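Local coordinates for protein peptidyl-prolyl cis-trans isomerase (Hirschia baltica, PDB 5EX2) that probably catalyses the cis-trans isomerisation of peptidyl-prolyl bonds as a periplasmic folding helper of the cyclophilin family and binds magnesium, at residues 29-34 against 212-217; 35-40 against 189-194; 63-68 against 199-204. All blocks are in the same frame, centred on the assembly; numbering follows the deposited sequence.

Overall arrangement
All three contacts involve the closed eight-stranded antiparallel barrel of the cyclophilin fold. Interaction 1 joins strand 25-30 and the turn after it to strand 212-218; interaction 2 pairs strand 33-39 with strand 187-191; interaction 3 ties strand 63-69 to the loop following helix 195-198. Interactions 1 and 2 share strand 33-39, their centres about 13 Å apart; neighbouring strands 63-69 and 212-218 connect interactions 1 and 3 (about 12 Å); interactions 2 and 3 (about 17 Å) do not touch. Along the chain, interaction 1 encloses the other two, whose segments alternate. Interaction 1 thus closes the barrel between first and last strands, interaction 2 builds its wall, and interaction 3 fastens a late loop.

Interaction 1. Residues 29-34 against 212-217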
ATOM      1  N   GLU A  29       2.518 -11.433  -9.239  1.00  9.98           N
ATOM      2  CA  GLU A  29       3.027 -12.782  -9.080  1.00 10.16           C
ATOM      3  C   GLU A  29       4.535 -12.762  -9.129  1.00 10.41           C
ATOM      4  O   GLU A  29       5.097 -12.304 -10.115  1.00 10.98           O
ATOM      5  CB  GLU A  29       2.504 -13.689 -10.181  1.00 10.51           C
ATOM      6  CG  GLU A  29       1.077 -14.157  -9.961  1.00 11.20           C
ATOM      7  CD  GLU A  29       0.976 -15.171  -8.829  1.00 15.63           C
ATOM      8  OE1 GLU A  29       2.014 -15.476  -8.187  1.00 16.64           O
ATOM      9  OE2 GLU A  29      -0.144 -15.666  -8.577  1.00 17.24           O
ATOM     10  N   THR A  30       5.183 -13.224  -8.064  1.00 10.71           N
ATOM     11  CA  THR A  30       6.635 -13.214  -7.985  1.00 11.10           C
ATOM     12  C   THR A  30       7.145 -14.641  -7.870  1.00 11.82           C
ATOM     13  O   THR A  30       6.373 -15.583  -7.606  1.00 12.05           O
ATOM     14  CB  THR A  30       7.172 -12.403  -6.774  1.00 11.12           C
ATOM     15  OG1 THR A  30       7.142 -13.227  -5.600  1.00 11.54           O
ATOM     16  CG2 THR A  30       6.382 -11.128  -6.546  1.00 10.81           C
ATOM     17  N   THR A  31       8.454 -14.805  -8.027  1.00  9.84           N
ATOM     18  CA  THR A  31       9.058 -16.098  -7.883  1.00 11.09           C
ATOM     19  C   THR A  31       9.114 -16.573  -6.431  1.00  9.99           C
ATOM     20  O   THR A  31       9.606 -17.657  -6.167  1.00 11.34           O
ATOM     21  CB  THR A  31      10.466 -16.117  -8.520  1.00  9.79           C
ATOM     22  OG1 THR A  31      11.185 -14.944  -8.129  1.00  9.89           O
ATOM     23  CG2 THR A  31      10.355 -16.145 -10.036  1.00 10.49           C
ATOM     24  N   LYS A  32       8.599 -15.766  -5.499  0.53  8.38           N
ATOM     25  CA  LYS A  32       8.446 -16.195  -4.107  0.53  9.69           C
ATOM     26  C   LYS A  32       6.982 -16.308  -3.694  0.53  8.84           C
ATOM     27  O   LYS A  32       6.678 -16.578  -2.530  0.53  9.28           O
ATOM     28  CB  LYS A  32       9.172 -15.226  -3.173  0.53  9.43           C
ATOM     29  CG  LYS A  32      10.682 -15.405  -3.150  0.53 12.45           C
ATOM     30  CD  LYS A  32      11.100 -16.658  -2.389  0.53 11.35           C
ATOM     31  CE  LYS A  32      12.605 -16.827  -2.374  0.53 16.72           C
ATOM     32  NZ  LYS A  32      13.160 -16.884  -3.748  0.53 16.45           N
ATOM     33  N   GLY A  33       6.081 -16.112  -4.652  1.00 11.08           N
ATOM     34  CA  GLY A  33       4.653 -16.172  -4.384  1.00  8.44           C
ATOM     35  C   GLY A  33       3.939 -14.891  -4.781  1.00  9.70           C
ATOM     36  O   GLY A  33       4.507 -13.966  -5.391  1.00 10.01           O
ATOM     37  N   VAL A  34       2.658 -14.837  -4.434  1.00  9.33           N
ATOM     38  CA  VAL A  34       1.784 -13.769  -4.888  1.00  9.29           C
ATOM     39  C   VAL A  34       1.668 -12.652  -3.852  1.00  8.90           C
ATOM     40  O   VAL A  34       1.683 -12.887  -2.649  1.00 10.06           O
ATOM     41  CB  VAL A  34       0.384 -14.323  -5.234  1.00  9.19           C
ATOM     42  CG1 VAL A  34      -0.370 -14.801  -3.991  1.00 11.41           C
ATOM     43  CG2 VAL A  34      -0.421 -13.289  -6.005  1.00 11.94           C
ATOM     44  N   ILE A 212      11.966 -12.423  -9.246  1.00  9.31           N
ATOM     45  CA  ILE A 212      11.378 -11.818 -10.433  1.00  9.60           C
ATOM     46  C   ILE A 212       9.914 -11.531 -10.185  1.00  9.52           C
ATOM     47  O   ILE A 212       9.225 -12.328  -9.568  1.00  9.40           O
ATOM     48  CB  ILE A 212      11.518 -12.748 -11.660  1.00 10.56           C
ATOM     49  CG1 ILE A 212      12.990 -13.116 -11.885  1.00 13.29           C
ATOM     50  CG2 ILE A 212      10.920 -12.106 -12.912  1.00 11.77           C
ATOM     51  CD1 ILE A 212      13.215 -14.183 -12.945  1.00 20.58           C
ATOM     52  N   LEU A 213       9.460 -10.404 -10.694  1.00  7.26           N
ATOM     53  CA  LEU A 213       8.047 -10.108 -10.828  1.00  9.53           C
ATOM     54  C   LEU A 213       7.627 -10.763 -12.123  1.00  8.29           C
ATOM     55  O   LEU A 213       7.857 -10.232 -13.197  1.00  8.15           O
ATOM     56  CB  LEU A 213       7.799  -8.604 -10.852  1.00  8.18           C
ATOM     57  CG  LEU A 213       6.352  -8.153 -11.038  1.00  9.32           C
ATOM     58  CD1 LEU A 213       5.421  -8.739  -9.994  1.00 11.32           C
ATOM     59  CD2 LEU A 213       6.316  -6.639 -10.982  1.00  9.59           C
ATOM     60  N   VAL A 214       7.024 -11.935 -12.016  1.00  8.14           N
ATOM     61  CA  VAL A 214       6.691 -12.731 -13.190  1.00  9.29           C
ATOM     62  C   VAL A 214       5.557 -12.110 -14.005  1.00  8.37           C
ATOM     63  O   VAL A 214       5.579 -12.111 -15.244  1.00  9.16           O
ATOM     64  CB  VAL A 214       6.303 -14.161 -12.770  1.00  9.63           C
ATOM     65  CG1 VAL A 214       5.872 -14.985 -13.972  1.00  8.05           C
ATOM     66  CG2 VAL A 214       7.435 -14.835 -12.032  1.00  8.91           C
ATOM     67  N   SER A 215       4.547 -11.604 -13.307  1.00  8.43           N
ATOM     68  CA  SER A 215       3.425 -10.960 -13.976  1.00  9.13           C
ATOM     69  C   SER A 215       2.730  -9.991 -13.040  1.00  8.86           C
ATOM     70  O   SER A 215       2.801 -10.124 -11.829  1.00  9.28           O
ATOM     71  CB  SER A 215       2.422 -12.000 -14.481  1.00 11.75           C
ATOM     72  OG  SER A 215       1.778 -12.646 -13.395  1.00 10.55           O
ATOM     73  N   ALA A 216       2.050  -9.025 -13.635  1.00  9.60           N
ATOM     74  CA  ALA A 216       1.216  -8.083 -12.919  1.00  9.44           C
ATOM     75  C   ALA A 216      -0.108  -7.978 -13.655  1.00  9.84           C
ATOM     76  O   ALA A 216      -0.137  -7.888 -14.885  1.00 11.06           O
ATOM     77  CB  ALA A 216       1.899  -6.728 -12.815  1.00  9.27           C
ATOM     78  N   VAL A 217      -1.199  -7.992 -12.898  0.65  8.20           N
ATOM     79  CA  VAL A 217      -2.538  -7.930 -13.465  0.65  7.27           C
ATOM     80  C   VAL A 217      -3.433  -7.051 -12.619  0.65  9.28           C
ATOM     81  O   VAL A 217      -3.441  -7.173 -11.408  0.65 10.78           O
ATOM     82  CB  VAL A 217      -3.190  -9.336 -13.569  0.65 10.55           C
ATOM     83  CG1 VAL A 217      -4.535  -9.251 -14.255  0.65 15.18           C
ATOM     84  CG2 VAL A 217      -2.292 -10.291 -14.325  0.65 13.29           C
TER
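Glu29 O is approached by two backbone N-H groups of the facing strand: Val214 N at 2.7 Å, within the carbonyl plane, and Ser215 N, in a longer and weak hydrogen bond. Val214 and Ser215 both face Glu29, a classic beta bulge in the antiparallel pairing of strand 25-30 with strand 212-218 of the cyclophilin barrel. Glu29 N returns a bond to Ser215 O (2.9 Å), and Ser215 OG rests against Glu29 CB. Past the bulge the register has moved by one residue, and Thr30 and Leu213 form a non-hydrogen-bonded pair, Thr30 CA-H leaning on Ile212 O. Thr31 then grips Ile212 twice: its N donates to Ile212 O at 3.0 Å, and its OG1 accepts from Ile212 N at 2.9 Å in a fairly straight bond (161°). With chi1 at 45°, Thr31 OG1 sits between its own N and carbonyl carbon, from where it also bonds Asp211, while its CG2 lies 3.8 Å from Val214 CG2, the two side chains crossing at about a right angle. The chain reverses in a type I turn from Thr30 to Gly33. Inside it Thr30 OG1 accepts from Lys32 N, an ST turn, and donates to Gly33 O at 2.7 Å, tilted 17° from the carbonyl plane; Thr30 N shares that acceptor. A valine in place of Thr30 would probably leave Lys32 N without its mate and Gly33 O with one donor fewer, setting the turn freer to shift. The contact is therefore held mostly by backbone polarity, with two threonine hydroxyls adding to it: that of Thr30 braces the turn from within, that of Thr31 fastens the turn to Ile212.

Interaction 2. Residues 35-40 against 189-194; sequences VYIELA and GRMLEG
Strands 35-39 and 189-191 run antiparallel in the cyclophilin barrel, their axes 4.5 Å apart at closest approach and their directions 152° apart. Glu38 and Arg190 form a hydrogen-bonded pair, Glu38 N to Arg190 O at 2.8 Å and Arg190 N back to Glu38 O. Farther along, Leu192 and Glu193 both face Tyr36 in a classic beta bulge: Tyr36 N donates to Glu193 O at 2.9 Å, and Leu192 N weakly to Tyr36 O. Gly189 lies against Glu38 O and Ile37 CG2, where a CB would clash. On the Ile37 face, Val35 CG1, anti to its own N (chi1 -179°), presses on Met191 CG at a tight 3.5 Å; Ile37 runs beside Met191. On the Tyr36 face, Glu193 CB meets the tyrosine ring at its edge. Leu192 CD2 packs on Glu38 CB (3.8 Å) and over one face of the Arg190 guanidinium, toward its rim. Arg18 takes Glu38 OE2 in a salt bridge, and Ser261 and Gln258 hydrogen-bond the Arg190 guanidinium. A water links the two charges, donating to Glu38 OE1 at 2.8 Å and accepting from Arg190 NH2 at 2.9 Å.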
ATOM      1  N   VAL A  35       1.585 -11.430  -4.368  1.00  8.67           N
ATOM      2  CA  VAL A  35       1.395 -10.233  -3.588  1.00  7.74           C
ATOM      3  C   VAL A  35       0.164  -9.531  -4.163  1.00 10.37           C
ATOM      4  O   VAL A  35       0.115  -9.227  -5.353  1.00 10.70           O
ATOM      5  CB  VAL A  35       2.631  -9.302  -3.642  1.00  9.11           C
ATOM      6  CG1 VAL A  35       2.413  -8.074  -2.788  1.00 10.29           C
ATOM      7  CG2 VAL A  35       3.902 -10.047  -3.204  1.00 10.34           C
ATOM      8  N   TYR A  36      -0.841  -9.318  -3.322  1.00  7.23           N
ATOM      9  CA  TYR A  36      -2.026  -8.571  -3.709  1.00  7.73           C
ATOM     10  C   TYR A  36      -1.904  -7.168  -3.145  1.00  7.40           C
ATOM     11  O   TYR A  36      -1.803  -7.006  -1.933  1.00  9.36           O
ATOM     12  CB  TYR A  36      -3.302  -9.247  -3.188  1.00  7.73           C
ATOM     13  CG  TYR A  36      -3.569 -10.611  -3.792  1.00  9.06           C
ATOM     14  CD1 TYR A  36      -4.134 -10.733  -5.039  1.00 12.46           C
ATOM     15  CD2 TYR A  36      -3.273 -11.767  -3.088  1.00 10.22           C
ATOM     16  CE1 TYR A  36      -4.383 -11.980  -5.581  1.00 11.31           C
ATOM     17  CE2 TYR A  36      -3.526 -13.009  -3.616  1.00 13.83           C
ATOM     18  CZ  TYR A  36      -4.070 -13.102  -4.858  1.00 13.08           C
ATOM     19  OH  TYR A  36      -4.320 -14.357  -5.368  1.00 15.51           O
ATOM     20  N   ILE A  37      -1.925  -6.170  -4.020  1.00  7.51           N
ATOM     21  CA  ILE A  37      -1.739  -4.785  -3.606  1.00  7.56           C
ATOM     22  C   ILE A  37      -3.032  -4.008  -3.821  1.00  8.85           C
ATOM     23  O   ILE A  37      -3.611  -4.049  -4.914  1.00  9.40           O
ATOM     24  CB  ILE A  37      -0.606  -4.123  -4.402  1.00 10.16           C
ATOM     25  CG1 ILE A  37       0.711  -4.823  -4.089  1.00 10.32           C
ATOM     26  CG2 ILE A  37      -0.512  -2.627  -4.071  1.00 10.33           C
ATOM     27  CD1 ILE A  37       1.839  -4.470  -5.030  1.00 10.50           C
ATOM     28  N   GLU A  38      -3.491  -3.308  -2.789  1.00  6.87           N
ATOM     29  CA  GLU A  38      -4.576  -2.350  -2.955  1.00  7.83           C
ATOM     30  C   GLU A  38      -3.986  -0.970  -3.217  1.00  7.81           C
ATOM     31  O   GLU A  38      -3.179  -0.461  -2.445  1.00  8.55           O
ATOM     32  CB  GLU A  38      -5.529  -2.292  -1.744  1.00  8.67           C
ATOM     33  CG  GLU A  38      -6.750  -1.443  -2.080  1.00  9.38           C
ATOM     34  CD  GLU A  38      -7.752  -1.264  -0.958  1.00  8.56           C
ATOM     35  OE1 GLU A  38      -7.500  -1.696   0.182  1.00 11.84           O
ATOM     36  OE2 GLU A  38      -8.809  -0.664  -1.248  1.00 11.84           O
ATOM     37  N   LEU A  39      -4.431  -0.365  -4.306  1.00  8.61           N
ATOM     38  CA  LEU A  39      -4.069   0.996  -4.654  1.00  9.05           C
ATOM     39  C   LEU A  39      -4.838   1.989  -3.792  1.00  8.14           C
ATOM     40  O   LEU A  39      -5.988   1.739  -3.411  1.00  9.97           O
ATOM     41  CB  LEU A  39      -4.381   1.269  -6.115  1.00  9.12           C
ATOM     42  CG  LEU A  39      -3.750   0.285  -7.082  1.00 11.29           C
ATOM     43  CD1 LEU A  39      -4.254   0.526  -8.504  1.00 15.21           C
ATOM     44  CD2 LEU A  39      -2.224   0.378  -7.004  1.00 14.68           C
ATOM     45  N   ALA A  40      -4.221   3.135  -3.516  1.00  8.90           N
ATOM     46  CA  ALA A  40      -4.801   4.162  -2.664  1.00  8.93           C
ATOM     47  C   ALA A  40      -4.963   5.485  -3.416  1.00 12.28           C
ATOM     48  O   ALA A  40      -4.129   6.387  -3.272  1.00 12.08           O
ATOM     49  CB  ALA A  40      -3.931   4.362  -1.442  1.00 13.63           C
ATOM     50  N   GLY A 189       0.210   2.331  -2.301  1.00  7.22           N
ATOM     51  CA  GLY A 189      -0.557   1.119  -2.119  1.00  9.05           C
ATOM     52  C   GLY A 189      -0.129   0.349  -0.898  1.00  7.68           C
ATOM     53  O   GLY A 189       0.750   0.769  -0.158  1.00  7.49           O
ATOM     54  N   ARG A 190      -0.790  -0.779  -0.690  1.00  6.87           N
ATOM     55  CA  ARG A 190      -0.539  -1.618   0.451  1.00  6.62           C
ATOM     56  C   ARG A 190      -0.730  -3.081   0.092  1.00  5.96           C
ATOM     57  O   ARG A 190      -1.670  -3.402  -0.608  1.00  8.15           O
ATOM     58  CB  ARG A 190      -1.480  -1.216   1.587  1.00  8.67           C
ATOM     59  CG  ARG A 190      -1.219  -1.942   2.835  1.00  7.74           C
ATOM     60  CD  ARG A 190      -2.142  -1.471   3.913  1.00  7.82           C
ATOM     61  NE  ARG A 190      -3.517  -1.941   3.787  1.00  9.72           N
ATOM     62  CZ  ARG A 190      -3.933  -3.130   4.197  1.00  8.84           C
ATOM     63  NH1 ARG A 190      -3.070  -4.005   4.696  1.00 11.34           N
ATOM     64  NH2 ARG A 190      -5.216  -3.442   4.117  1.00  9.72           N
ATOM     65  N   MET A 191       0.143  -3.945   0.604  1.00  6.57           N
ATOM     66  CA  MET A 191       0.045  -5.390   0.368  1.00  7.74           C
ATOM     67  C   MET A 191      -0.990  -5.997   1.289  1.00  7.59           C
ATOM     68  O   MET A 191      -0.741  -6.184   2.479  1.00 10.35           O
ATOM     69  CB  MET A 191       1.407  -6.058   0.588  1.00  8.23           C
ATOM     70  CG  MET A 191       2.473  -5.558  -0.383  1.00  7.45           C
ATOM     71  SD  MET A 191       4.076  -6.333  -0.182  1.00 10.94           S
ATOM     72  CE  MET A 191       4.871  -5.228   0.961  1.00 14.26           C
ATOM     73  N   LEU A 192      -2.167  -6.273   0.743  1.00  7.94           N
ATOM     74  CA  LEU A 192      -3.228  -6.935   1.486  1.00  8.71           C
ATOM     75  C   LEU A 192      -2.808  -8.323   1.933  1.00  9.61           C
ATOM     76  O   LEU A 192      -3.081  -8.754   3.057  1.00  9.54           O
ATOM     77  CB  LEU A 192      -4.481  -7.038   0.629  1.00  9.90           C
ATOM     78  CG  LEU A 192      -5.052  -5.737   0.084  1.00 10.33           C
ATOM     79  CD1 LEU A 192      -6.397  -6.005  -0.566  1.00 12.55           C
ATOM     80  CD2 LEU A 192      -5.205  -4.696   1.187  1.00 12.45           C
ATOM     81  N   GLU A 193      -2.151  -9.022   1.015  0.72  8.85           N
ATOM     82  CA  GLU A 193      -1.570 -10.329   1.261  0.72 10.52           C
ATOM     83  C   GLU A 193      -0.250 -10.305   0.535  0.72  8.91           C
ATOM     84  O   GLU A 193      -0.131  -9.669  -0.514  0.72  9.84           O
ATOM     85  CB  GLU A 193      -2.471 -11.471   0.772  0.72 12.54           C
ATOM     86  CG  GLU A 193      -3.569 -11.845   1.759  0.72 16.51           C
ATOM     87  CD  GLU A 193      -4.373 -13.078   1.346  0.72 19.98           C
ATOM     88  OE1 GLU A 193      -3.950 -13.811   0.418  0.72 15.09           O
ATOM     89  OE2 GLU A 193      -5.434 -13.322   1.962  0.72 13.05           O
ATOM     90  N   GLY A 194       0.747 -10.953   1.112  1.00 11.47           N
ATOM     91  CA  GLY A 194       2.045 -11.063   0.482  1.00 11.50           C
ATOM     92  C   GLY A 194       3.177 -10.290   1.133  1.00 11.25           C
ATOM     93  O   GLY A 194       4.276 -10.282   0.614  1.00 10.98           O
TER
HETATM   94  O   HOH W   1      -6.228  -1.107   2.650  1.00  9.63           O

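Interaction 3. Residues 63-68 against 199-204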
ATOM      1  N   THR A  63      10.439  -8.243 -14.753  1.00  9.05           N
ATOM      2  CA  THR A  63      11.366  -7.326 -14.100  1.00 10.19           C
ATOM      3  C   THR A  63      11.885  -7.928 -12.795  1.00  9.84           C
ATOM      4  O   THR A  63      11.186  -8.640 -12.081  1.00 10.16           O
ATOM      5  CB  THR A  63      10.731  -5.955 -13.820  1.00  9.18           C
ATOM      6  OG1 THR A  63       9.526  -6.112 -13.075  1.00  9.72           O
ATOM      7  CG2 THR A  63      10.440  -5.204 -15.125  1.00 12.74           C
ATOM      8  N   LYS A  64      13.135  -7.622 -12.489  1.00 10.35           N
ATOM      9  CA  LYS A  64      13.799  -8.231 -11.353  1.00  9.48           C
ATOM     10  C   LYS A  64      13.481  -7.480 -10.069  1.00 11.30           C
ATOM     11  O   LYS A  64      13.128  -6.304 -10.101  1.00 11.84           O
ATOM     12  CB  LYS A  64      15.308  -8.232 -11.545  1.00 12.67           C
ATOM     13  CG  LYS A  64      15.777  -8.895 -12.817  1.00 14.83           C
ATOM     14  CD  LYS A  64      15.437 -10.359 -12.868  1.00 21.81           C
ATOM     15  CE  LYS A  64      16.072 -11.019 -14.093  1.00 34.43           C
ATOM     16  NZ  LYS A  64      17.558 -10.904 -14.093  1.00 40.23           N
ATOM     17  N   PHE A  65      13.646  -8.146  -8.939  1.00  8.65           N
ATOM     18  CA  PHE A  65      13.774  -7.443  -7.668  1.00  8.04           C
ATOM     19  C   PHE A  65      15.257  -7.246  -7.463  1.00  7.63           C
ATOM     20  O   PHE A  65      15.947  -8.060  -6.840  1.00  8.96           O
ATOM     21  CB  PHE A  65      13.117  -8.222  -6.540  1.00  7.90           C
ATOM     22  CG  PHE A  65      11.645  -8.166  -6.612  1.00  9.62           C
ATOM     23  CD1 PHE A  65      10.972  -7.058  -6.139  1.00 10.09           C
ATOM     24  CD2 PHE A  65      10.922  -9.185  -7.192  1.00  9.08           C
ATOM     25  CE1 PHE A  65       9.598  -6.975  -6.231  1.00 10.70           C
ATOM     26  CE2 PHE A  65       9.548  -9.104  -7.286  1.00 11.04           C
ATOM     27  CZ  PHE A  65       8.889  -7.999  -6.803  1.00 11.34           C
ATOM     28  N   HIS A  66      15.755  -6.160  -8.037  1.00 10.37           N
ATOM     29  CA  HIS A  66      17.190  -5.962  -8.197  1.00  8.70           C
ATOM     30  C   HIS A  66      17.868  -5.286  -7.011  1.00  9.44           C
ATOM     31  O   HIS A  66      19.090  -5.241  -6.958  1.00 10.08           O
ATOM     32  CB  HIS A  66      17.461  -5.146  -9.457  1.00 12.83           C
ATOM     33  CG  HIS A  66      16.974  -3.738  -9.362  1.00  9.25           C
ATOM     34  ND1 HIS A  66      15.674  -3.370  -9.639  1.00 11.70           N
ATOM     35  CD2 HIS A  66      17.607  -2.610  -8.959  1.00 16.37           C
ATOM     36  CE1 HIS A  66      15.532  -2.072  -9.429  1.00 13.99           C
ATOM     37  NE2 HIS A  66      16.688  -1.588  -9.015  1.00 14.94           N
ATOM     38  N   ARG A  67      17.097  -4.739  -6.080  1.00  8.98           N
ATOM     39  CA  ARG A  67      17.675  -4.101  -4.900  0.51 11.60           C
ATOM     40  C   ARG A  67      16.816  -4.438  -3.699  1.00  9.53           C
ATOM     41  O   ARG A  67      15.723  -3.900  -3.544  1.00 10.10           O
ATOM     42  CB  ARG A  67      17.772  -2.584  -5.096  0.51 11.06           C
ATOM     43  CG  ARG A  67      18.287  -1.799  -3.889  0.51 26.09           C
ATOM     44  CD  ARG A  67      18.061  -0.305  -4.101  0.51 20.78           C
ATOM     45  NE  ARG A  67      18.315   0.506  -2.906  0.51 16.88           N
ATOM     46  CZ  ARG A  67      17.449   1.356  -2.355  0.51 12.83           C
ATOM     47  NH1 ARG A  67      16.240   1.534  -2.869  0.51 22.28           N
ATOM     48  NH2 ARG A  67      17.794   2.042  -1.269  0.51 14.61           N
ATOM     49  N   VAL A  68      17.319  -5.340  -2.871  1.00  8.63           N
ATOM     50  CA  VAL A  68      16.560  -5.870  -1.749  1.00  8.45           C
ATOM     51  C   VAL A  68      17.424  -5.787  -0.514  1.00  8.24           C
ATOM     52  O   VAL A  68      18.540  -6.323  -0.486  1.00  9.35           O
ATOM     53  CB  VAL A  68      16.132  -7.325  -2.007  1.00  8.96           C
ATOM     54  CG1 VAL A  68      15.346  -7.878  -0.842  1.00 10.22           C
ATOM     55  CG2 VAL A  68      15.320  -7.420  -3.281  1.00  9.79           C
ATOM     56  N   LYS A 199       9.015 -10.144   2.176  1.00 10.26           N
ATOM     57  CA  LYS A 199      10.096 -10.359   3.132  1.00 10.01           C
ATOM     58  C   LYS A 199      10.966 -11.556   2.786  1.00  9.79           C
ATOM     59  O   LYS A 199      12.015 -11.742   3.382  1.00 10.11           O
ATOM     60  CB  LYS A 199       9.540 -10.532   4.547  1.00 10.08           C
ATOM     61  CG  LYS A 199       8.976  -9.288   5.168  1.00 13.66           C
ATOM     62  CD  LYS A 199       8.497  -9.655   6.575  1.00 18.96           C
ATOM     63  CE  LYS A 199       8.013  -8.505   7.403  1.00 25.92           C
ATOM     64  NZ  LYS A 199       7.477  -9.040   8.699  1.00 21.57           N
ATOM     65  N   SER A 200      10.542 -12.374   1.832  1.00  8.87           N
ATOM     66  CA  SER A 200      11.309 -13.556   1.448  1.00 12.53           C
ATOM     67  C   SER A 200      12.096 -13.329   0.157  1.00 12.06           C
ATOM     68  O   SER A 200      12.866 -14.198  -0.249  1.00 11.15           O
ATOM     69  CB  SER A 200      10.390 -14.777   1.289  1.00 11.22           C
ATOM     70  OG  SER A 200       9.607 -14.707   0.110  1.00 12.24           O
ATOM     71  N   LEU A 201      11.868 -12.209  -0.529  1.00  9.48           N
ATOM     72  CA  LEU A 201      12.595 -11.943  -1.773  1.00 10.47           C
ATOM     73  C   LEU A 201      14.094 -11.888  -1.490  1.00  9.28           C
ATOM     74  O   LEU A 201      14.516 -11.393  -0.441  1.00  9.76           O
ATOM     75  CB  LEU A 201      12.099 -10.652  -2.424  1.00  9.08           C
ATOM     76  CG  LEU A 201      10.629 -10.676  -2.866  1.00  8.42           C
ATOM     77  CD1 LEU A 201      10.129  -9.319  -3.215  1.00  9.62           C
ATOM     78  CD2 LEU A 201      10.460 -11.585  -4.070  1.00  8.44           C
ATOM     79  N   THR A 202      14.879 -12.415  -2.427  1.00 10.41           N
ATOM     80  CA  THR A 202      16.306 -12.591  -2.222  1.00  9.05           C
ATOM     81  C   THR A 202      17.012 -11.247  -2.043  1.00 10.01           C
ATOM     82  O   THR A 202      16.851 -10.324  -2.848  1.00  9.97           O
ATOM     83  CB  THR A 202      16.906 -13.367  -3.396  1.00 11.35           C
ATOM     84  OG1 THR A 202      16.279 -14.655  -3.467  1.00 13.91           O
ATOM     85  CG2 THR A 202      18.379 -13.582  -3.215  1.00 10.02           C
ATOM     86  N   ILE A 203      17.788 -11.176  -0.976  1.00 10.94           N
ATOM     87  CA  ILE A 203      18.515  -9.988  -0.583  1.00 10.67           C
ATOM     88  C   ILE A 203      19.717  -9.765  -1.475  1.00 12.66           C
ATOM     89  O   ILE A 203      20.411 -10.714  -1.816  1.00 12.33           O
ATOM     90  CB  ILE A 203      18.974 -10.136   0.892  1.00 12.11           C
ATOM     91  CG1 ILE A 203      17.766 -10.115   1.825  1.00 13.58           C
ATOM     92  CG2 ILE A 203      19.994  -9.067   1.306  1.00 16.56           C
ATOM     93  CD1 ILE A 203      18.008 -10.810   3.153  1.00 17.53           C
ATOM     94  N   GLY A 204      19.983  -8.509  -1.824  1.00 10.58           N
ATOM     95  CA  GLY A 204      21.210  -8.156  -2.533  1.00 10.80           C
ATOM     96  C   GLY A 204      21.068  -6.858  -3.298  1.00 10.66           C
ATOM     97  O   GLY A 204      19.962  -6.404  -3.599  1.00 11.20           O
TER
HETATM   98  O   HOH W   2      15.559 -10.471  -5.351  1.00  9.00           O
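Val68 and Gly204 exchange two backbone hydrogen bonds, Val68 N to Gly204 O at 2.9 Å and nearly straight (171°), Gly204 N to Val68 O at 2.9 Å. They make a single antiparallel bridge between strand 63-69 of the cyclophilin barrel and the loop after helix 195-198. Val68 turns its side chain into that loop: CB lies 3.2 Å from Thr202 O, while CG1, anti to the backbone N (chi1 180°), also reaches Leu201 O. Ile203 points away overall, yet its CG2 touches Val68 O at 3.6 Å. Leu201 makes the other apolar contact: its CD1 stands over the centre of the Phe65 ring, 3.7 Å from the centroid and 7° off the normal, a CH-pi contact; Leu201 CD2 lies near Phe65 CD2 and CE2. Beside these contacts a water donates to Phe65 O (2.9 Å) and Thr202 O (2.8 Å), joining two carbonyls that could not bond each other directly. Farther out, Arg175 takes Leu201 O and Asp211 holds Thr202 N, fixing the loop, while a classic beta bulge sets His66 and Arg67 both opposite Gln75 on strand 73-76. Leu173 packs against both Phe65 and Leu201. The loop is therefore fastened by complementary means: paired amides at Gly204, a bridging water beside Thr202, and a methyl on an aromatic face at Leu201.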